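PDB 6HXI: succinyl-CoA ligase (ADP-forming) subunit alpha, which belongs to the succinyl-CoA ligase family, binds coenzyme A in its N-terminal alpha/beta part and carries a helical citrate-synthase-like region toward its C terminus. Local coordinates for residues 80-85 with 105-110; 190-195 with 311-316. One frame throughout, in Å; residues are numbered along the deposited sequence.

Interaction 1 (80-85 with 105-110); sequences EADVMV and TIRIVA
Val-83, Met-84 and Val-85 pair in parallel with Ile-108, Val-109 and Ala-110 as the two strands of a beta-alpha-beta unit, strand 83-86, helix 93-102 and strand 108-111, within the Rossmann-like sheet of the N-terminal part. The strand segments run 4.7 Å apart, at 9° to each other. Four backbone bonds cross between the segments: Met-84 N to Ile-108 O (2.8 Å), Ala-110 N to Met-84 O, Ile-108 N to Asp-82 O and, as the fourth, Arg-107 N to the same Asp-82 O at 2.8 Å, so one carbonyl takes two successive amides. Close by, a water bridges the segments, donating to Ala-81 O and accepting from Thr-105 OG1.

On one face Val-83 CG2 lies 4.0 Å from Ile-108 CD1, the two side chains side by side; on the other, Met-84 extends from the backbone (CG anti to N, chi1 -173°) and bends at its last torsion, bringing CE to 4.1 Å from Val-109 CG1. Helix 93-102 covers this second face with Thr-97, Ala-100 and Leu-101, while Phe-9 and Thr-13 touch Val-83 on the first.

Asp-82 and Arg-107 point the same way, with carboxylate and guanidinium planes 20° apart. Asp-82 OD2 stands at the guanidinium edge, yet 4.0 Å from Arg-107 NH1, too far for a salt bridge; Arg-107 NH2 is instead bonded to Val-7 O and NH1 weakly to Leu-8 O. The two charges probably attract only weakly at this separation, and the strands are joined chiefly by their backbone amides and the apolar packing on both faces.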
loop_
_atom_site.group_PDB
_atom_site.type_symbol
_atom_site.label_atom_id
_atom_site.label_comp_id
_atom_site.label_asym_id
_atom_site.label_seq_id
_atom_site.Cartn_x
_atom_site.Cartn_y
_atom_site.Cartn_z
ATOM N N GLU B 80 -28.529 -39.693 -1.838
ATOM C CA GLU B 80 -29.988 -39.565 -1.907
ATOM C C GLU B 80 -30.475 -38.944 -3.223
ATOM O O GLU B 80 -31.649 -39.062 -3.550
ATOM C CB GLU B 80 -30.520 -38.761 -0.702
ATOM C CG GLU B 80 -30.124 -37.289 -0.686
ATOM C CD GLU B 80 -28.913 -36.936 0.149
ATOM O OE1 GLU B 80 -28.900 -35.817 0.711
ATOM O OE2 GLU B 80 -27.981 -37.768 0.246
ATOM N N ALA B 81 -29.593 -38.223 -3.930
ATOM C CA ALA B 81 -29.919 -37.569 -5.196
ATOM C C ALA B 81 -29.871 -38.628 -6.321
ATOM O O ALA B 81 -28.809 -39.196 -6.582
ATOM C CB ALA B 81 -28.930 -36.431 -5.464
ATOM N N ASP B 82 -31.025 -38.932 -6.922
ATOM C CA ASP B 82 -31.142 -39.959 -7.970
ATOM C C ASP B 82 -31.418 -39.381 -9.378
ATOM O O ASP B 82 -31.548 -40.127 -10.351
ATOM C CB ASP B 82 -32.187 -41.023 -7.574
ATOM C CG ASP B 82 -33.639 -40.616 -7.769
ATOM O OD1 ASP B 82 -33.982 -39.447 -7.459
ATOM O OD2 ASP B 82 -34.442 -41.474 -8.206
ATOM N N VAL B 83 -31.500 -38.048 -9.469
ATOM C CA VAL B 83 -31.727 -37.335 -10.714
ATOM C C VAL B 83 -30.537 -36.429 -11.035
ATOM O O VAL B 83 -30.056 -35.743 -10.139
ATOM C CB VAL B 83 -33.045 -36.514 -10.650
ATOM C CG1 VAL B 83 -33.254 -35.700 -11.927
ATOM C CG2 VAL B 83 -34.244 -37.411 -10.390
ATOM N N MET B 84 -30.102 -36.392 -12.320
ATOM C CA MET B 84 -29.142 -35.401 -12.788
ATOM C C MET B 84 -29.752 -34.586 -13.930
ATOM O O MET B 84 -30.194 -35.158 -14.927
ATOM C CB MET B 84 -27.784 -35.985 -13.209
ATOM C CG MET B 84 -26.776 -34.869 -13.523
ATOM S SD MET B 84 -25.096 -35.418 -13.839
ATOM C CE MET B 84 -25.063 -35.445 -15.656
ATOM N N VAL B 85 -29.773 -33.233 -13.778
ATOM C CA VAL B 85 -30.230 -32.278 -14.796
ATOM C C VAL B 85 -28.953 -31.841 -15.466
ATOM O O VAL B 85 -28.137 -31.155 -14.843
ATOM C CB VAL B 85 -31.060 -31.106 -14.205
ATOM C CG1 VAL B 85 -31.537 -30.165 -15.303
ATOM C CG2 VAL B 85 -32.246 -31.622 -13.371
ATOM N N THR B 105 -26.169 -44.630 -7.702
ATOM C CA THR B 105 -27.217 -43.820 -7.061
ATOM C C THR B 105 -28.058 -42.994 -8.030
ATOM O O THR B 105 -29.146 -42.574 -7.653
ATOM C CB THR B 105 -26.622 -42.944 -5.967
ATOM O OG1 THR B 105 -25.587 -42.139 -6.539
ATOM C CG2 THR B 105 -26.092 -43.774 -4.769
ATOM N N ILE B 106 -27.581 -42.755 -9.263
ATOM C CA ILE B 106 -28.360 -41.973 -10.234
ATOM C C ILE B 106 -29.224 -42.910 -11.079
ATOM O O ILE B 106 -28.742 -43.938 -11.554
ATOM C CB ILE B 106 -27.474 -40.989 -11.052
ATOM C CG1 ILE B 106 -26.935 -39.878 -10.133
ATOM C CG2 ILE B 106 -28.224 -40.364 -12.240
ATOM C CD1 ILE B 106 -25.524 -39.448 -10.429
ATOM N N ARG B 107 -30.509 -42.564 -11.218
ATOM C CA ARG B 107 -31.522 -43.323 -11.954
ATOM C C ARG B 107 -32.023 -42.571 -13.209
ATOM O O ARG B 107 -32.300 -43.200 -14.229
ATOM C CB ARG B 107 -32.680 -43.646 -10.993
ATOM C CG ARG B 107 -33.852 -44.389 -11.607
ATOM C CD ARG B 107 -35.007 -44.406 -10.641
ATOM N NE ARG B 107 -36.264 -44.754 -11.303
ATOM C CZ ARG B 107 -37.402 -44.086 -11.145
ATOM N NH1 ARG B 107 -37.454 -43.028 -10.340
ATOM N NH2 ARG B 107 -38.495 -44.470 -11.786
ATOM N N ILE B 108 -32.135 -41.217 -13.129
ATOM C CA ILE B 108 -32.633 -40.370 -14.221
ATOM C C ILE B 108 -31.626 -39.287 -14.611
ATOM O O ILE B 108 -31.075 -38.610 -13.738
ATOM C CB ILE B 108 -34.031 -39.763 -13.878
ATOM C CG1 ILE B 108 -35.070 -40.842 -13.507
ATOM C CG2 ILE B 108 -34.563 -38.862 -15.009
ATOM C CD1 ILE B 108 -35.839 -40.517 -12.289
ATOM N N VAL B 109 -31.382 -39.139 -15.932
ATOM C CA VAL B 109 -30.550 -38.089 -16.479
ATOM C C VAL B 109 -31.384 -37.375 -17.536
ATOM O O VAL B 109 -31.894 -38.026 -18.446
ATOM C CB VAL B 109 -29.166 -38.540 -17.052
ATOM C CG1 VAL B 109 -28.309 -37.330 -17.405
ATOM C CG2 VAL B 109 -28.421 -39.471 -16.100
ATOM N N ALA B 110 -31.533 -36.048 -17.405
ATOM C CA ALA B 110 -32.218 -35.214 -18.381
ATOM C C ALA B 110 -31.140 -34.474 -19.155
ATOM O O ALA B 110 -30.352 -33.738 -18.551
ATOM C CB ALA B 110 -33.140 -34.221 -17.672
HETATM O O HOH W 1 -26.255 -39.552 -5.800
#

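Interaction 2 (190-195 with 311-316); sequences SRNSDG and MVRQVY
Helix 179-192, near Asn-192, and the chain that follows meet the flank of helix 308-322, where the CA atoms of Asn-192 and Arg-313 are 4.6 Å apart. Arg-313 CA, at 3.2 Å, makes a CA-H...O contact with Asn-192 O. Beside it Val-312 CG1 packs on Asn-192 CB at 4.0 Å.

The Asn-192 side chain crosses that of Arg-313 at about a right angle. Its OD1 rests on the extended aliphatic chain, 3.5 Å from Arg-313 CD, and lies near the plane of the guanidinium at its edge, while ND2 is turned back to Ile-188 O in its own helix.

Tyr-316, one turn further along, leaves the helix with CG anti to the backbone N (chi1 173°), which carries the ring across the chain after Asn-192. Ser-193 CA sits over one face, 3.8 Å from the ring centroid in a CH-pi contact, and Asp-194 N lies above the same face nearer the rim. The Asp-194 carboxylate, inclined 55° to the ring, brings CG to 3.5 Å from Tyr-316 CE1. A water at the ring edge accepts from Tyr-316 OH and donates to Asp-194 OD2, and Asp-194 OD1 is taken by Cys-171 N, so both carboxylate oxygens have partners.

Ser-193 OG, itself bonded to Ile-189 O, accepts from Gly-195 N (3.1 Å) in an ST turn that leads into strand 196-201. With Val-312 and Tyr-316 also touching Met-227 of strand 227-233, this is a helix and the helix-to-strand turn of its neighbour packed beside a mostly parallel sheet, as in the second alpha/beta domain of succinyl-CoA ligase alpha subunits.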
loop_
_atom_site.group_PDB
_atom_site.type_symbol
_atom_site.label_atom_id
_atom_site.label_comp_id
_atom_site.label_asym_id
_atom_site.label_seq_id
_atom_site.Cartn_x
_atom_site.Cartn_y
_atom_site.Cartn_z
ATOM N N SER B 190 -54.509 -27.238 -18.464
ATOM C CA SER B 190 -54.999 -26.589 -17.241
ATOM C C SER B 190 -56.339 -25.869 -17.468
ATOM O O SER B 190 -57.139 -25.736 -16.529
ATOM C CB SER B 190 -53.981 -25.589 -16.712
ATOM O OG SER B 190 -53.917 -24.440 -17.538
ATOM N N ARG B 191 -56.563 -25.390 -18.698
ATOM C CA ARG B 191 -57.781 -24.667 -19.077
ATOM C C ARG B 191 -58.933 -25.605 -19.473
ATOM O O ARG B 191 -60.089 -25.183 -19.503
ATOM C CB ARG B 191 -57.481 -23.704 -20.238
ATOM C CG ARG B 191 -56.676 -22.477 -19.865
ATOM C CD ARG B 191 -56.520 -21.591 -21.072
ATOM N NE ARG B 191 -55.833 -20.345 -20.740
ATOM C CZ ARG B 191 -55.639 -19.341 -21.591
ATOM N NH1 ARG B 191 -55.000 -18.246 -21.199
ATOM N NH2 ARG B 191 -56.083 -19.424 -22.842
ATOM N N ASN B 192 -58.617 -26.860 -19.802
ATOM C CA ASN B 192 -59.593 -27.821 -20.291
ATOM C C ASN B 192 -59.728 -29.100 -19.438
ATOM O O ASN B 192 -60.429 -30.032 -19.836
ATOM C CB ASN B 192 -59.265 -28.153 -21.755
ATOM C CG ASN B 192 -59.514 -26.997 -22.710
ATOM O OD1 ASN B 192 -60.652 -26.704 -23.095
ATOM N ND2 ASN B 192 -58.457 -26.335 -23.140
ATOM N N SER B 193 -59.104 -29.130 -18.257
ATOM C CA SER B 193 -59.169 -30.251 -17.309
ATOM C C SER B 193 -58.718 -29.778 -15.925
ATOM O O SER B 193 -58.624 -28.563 -15.703
ATOM C CB SER B 193 -58.300 -31.416 -17.787
ATOM O OG SER B 193 -56.919 -31.128 -17.696
ATOM N N ASP B 194 -58.396 -30.725 -15.006
ATOM C CA ASP B 194 -57.846 -30.368 -13.693
ATOM C C ASP B 194 -56.321 -30.186 -13.770
ATOM O O ASP B 194 -55.654 -30.023 -12.752
ATOM C CB ASP B 194 -58.268 -31.333 -12.574
ATOM C CG ASP B 194 -58.008 -32.815 -12.783
ATOM O OD1 ASP B 194 -57.403 -33.178 -13.824
ATOM O OD2 ASP B 194 -58.426 -33.619 -11.914
ATOM N N GLY B 195 -55.798 -30.205 -14.994
ATOM C CA GLY B 195 -54.385 -30.006 -15.270
ATOM C C GLY B 195 -53.566 -31.276 -15.283
ATOM O O GLY B 195 -54.083 -32.368 -15.028
ATOM N N MET B 311 -60.595 -31.561 -27.297
ATOM C CA MET B 311 -60.551 -33.020 -27.158
ATOM C C MET B 311 -60.191 -33.386 -25.693
ATOM O O MET B 311 -60.800 -34.288 -25.116
ATOM C CB MET B 311 -59.558 -33.623 -28.163
ATOM C CG MET B 311 -59.672 -35.123 -28.317
ATOM S SD MET B 311 -61.330 -35.732 -28.728
ATOM C CE MET B 311 -61.554 -35.029 -30.374
ATOM N N VAL B 312 -59.254 -32.629 -25.083
ATOM C CA VAL B 312 -58.867 -32.790 -23.672
ATOM C C VAL B 312 -60.124 -32.568 -22.792
ATOM O O VAL B 312 -60.414 -33.399 -21.937
ATOM C CB VAL B 312 -57.664 -31.866 -23.281
ATOM C CG1 VAL B 312 -57.515 -31.721 -21.770
ATOM C CG2 VAL B 312 -56.368 -32.371 -23.895
ATOM N N ARG B 313 -60.874 -31.470 -23.048
ATOM C CA ARG B 313 -62.109 -31.091 -22.348
ATOM C C ARG B 313 -63.161 -32.190 -22.442
ATOM O O ARG B 313 -63.809 -32.491 -21.440
ATOM C CB ARG B 313 -62.667 -29.766 -22.900
ATOM C CG ARG B 313 -63.790 -29.143 -22.083
ATOM C CD ARG B 313 -63.917 -27.675 -22.427
ATOM N NE ARG B 313 -64.912 -26.986 -21.605
ATOM C CZ ARG B 313 -64.798 -25.729 -21.179
ATOM N NH1 ARG B 313 -63.714 -25.016 -21.470
ATOM N NH2 ARG B 313 -65.763 -25.178 -20.453
ATOM N N GLN B 314 -63.297 -32.802 -23.633
ATOM C CA GLN B 314 -64.251 -33.869 -23.919
ATOM C C GLN B 314 -63.939 -35.134 -23.128
ATOM O O GLN B 314 -64.852 -35.728 -22.558
ATOM C CB GLN B 314 -64.286 -34.162 -25.424
ATOM C CG GLN B 314 -65.316 -33.345 -26.183
ATOM C CD GLN B 314 -65.197 -33.563 -27.668
ATOM O OE1 GLN B 314 -64.695 -32.702 -28.391
ATOM N NE2 GLN B 314 -65.613 -34.736 -28.146
ATOM N N VAL B 315 -62.656 -35.542 -23.109
ATOM C CA VAL B 315 -62.188 -36.738 -22.410
ATOM C C VAL B 315 -62.242 -36.554 -20.881
ATOM O O VAL B 315 -62.632 -37.488 -20.178
ATOM C CB VAL B 315 -60.805 -37.207 -22.918
ATOM C CG1 VAL B 315 -60.289 -38.376 -22.101
ATOM C CG2 VAL B 315 -60.872 -37.592 -24.394
ATOM N N TYR B 316 -61.866 -35.352 -20.375
ATOM C CA TYR B 316 -61.925 -35.030 -18.951
ATOM C C TYR B 316 -63.392 -35.077 -18.472
ATOM O O TYR B 316 -63.679 -35.752 -17.482
ATOM C CB TYR B 316 -61.240 -33.670 -18.645
ATOM C CG TYR B 316 -61.414 -33.187 -17.216
ATOM C CD1 TYR B 316 -60.629 -33.698 -16.182
ATOM C CD2 TYR B 316 -62.360 -32.214 -16.898
ATOM C CE1 TYR B 316 -60.813 -33.283 -14.862
ATOM C CE2 TYR B 316 -62.557 -31.797 -15.582
ATOM C CZ TYR B 316 -61.779 -32.332 -14.567
ATOM O OH TYR B 316 -61.964 -31.913 -13.268
HETATM O O HOH W 2 -60.712 -32.762 -10.792
#

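From the N terminus, the chain first closes a short loop: interaction 1 brings strands 83-86 and 108-111 together over 19 intervening residues, ten of them in a helix, between strands 15-18 and 134-136 of the seven-stranded sheet. The chain then passes into the six-stranded sheet, where interaction 2 joins helix 179-192 and the turn after it to helix 308-322 across 115 residues that include strands 196-201, 227-233 and 255-260. The two loops follow in series, neither enclosing nor crossing the other. Their nearest atoms are about 20 Å apart and do not touch: interaction 1 ties neighbouring strands inside one sheet, interaction 2 ties elements beside the other.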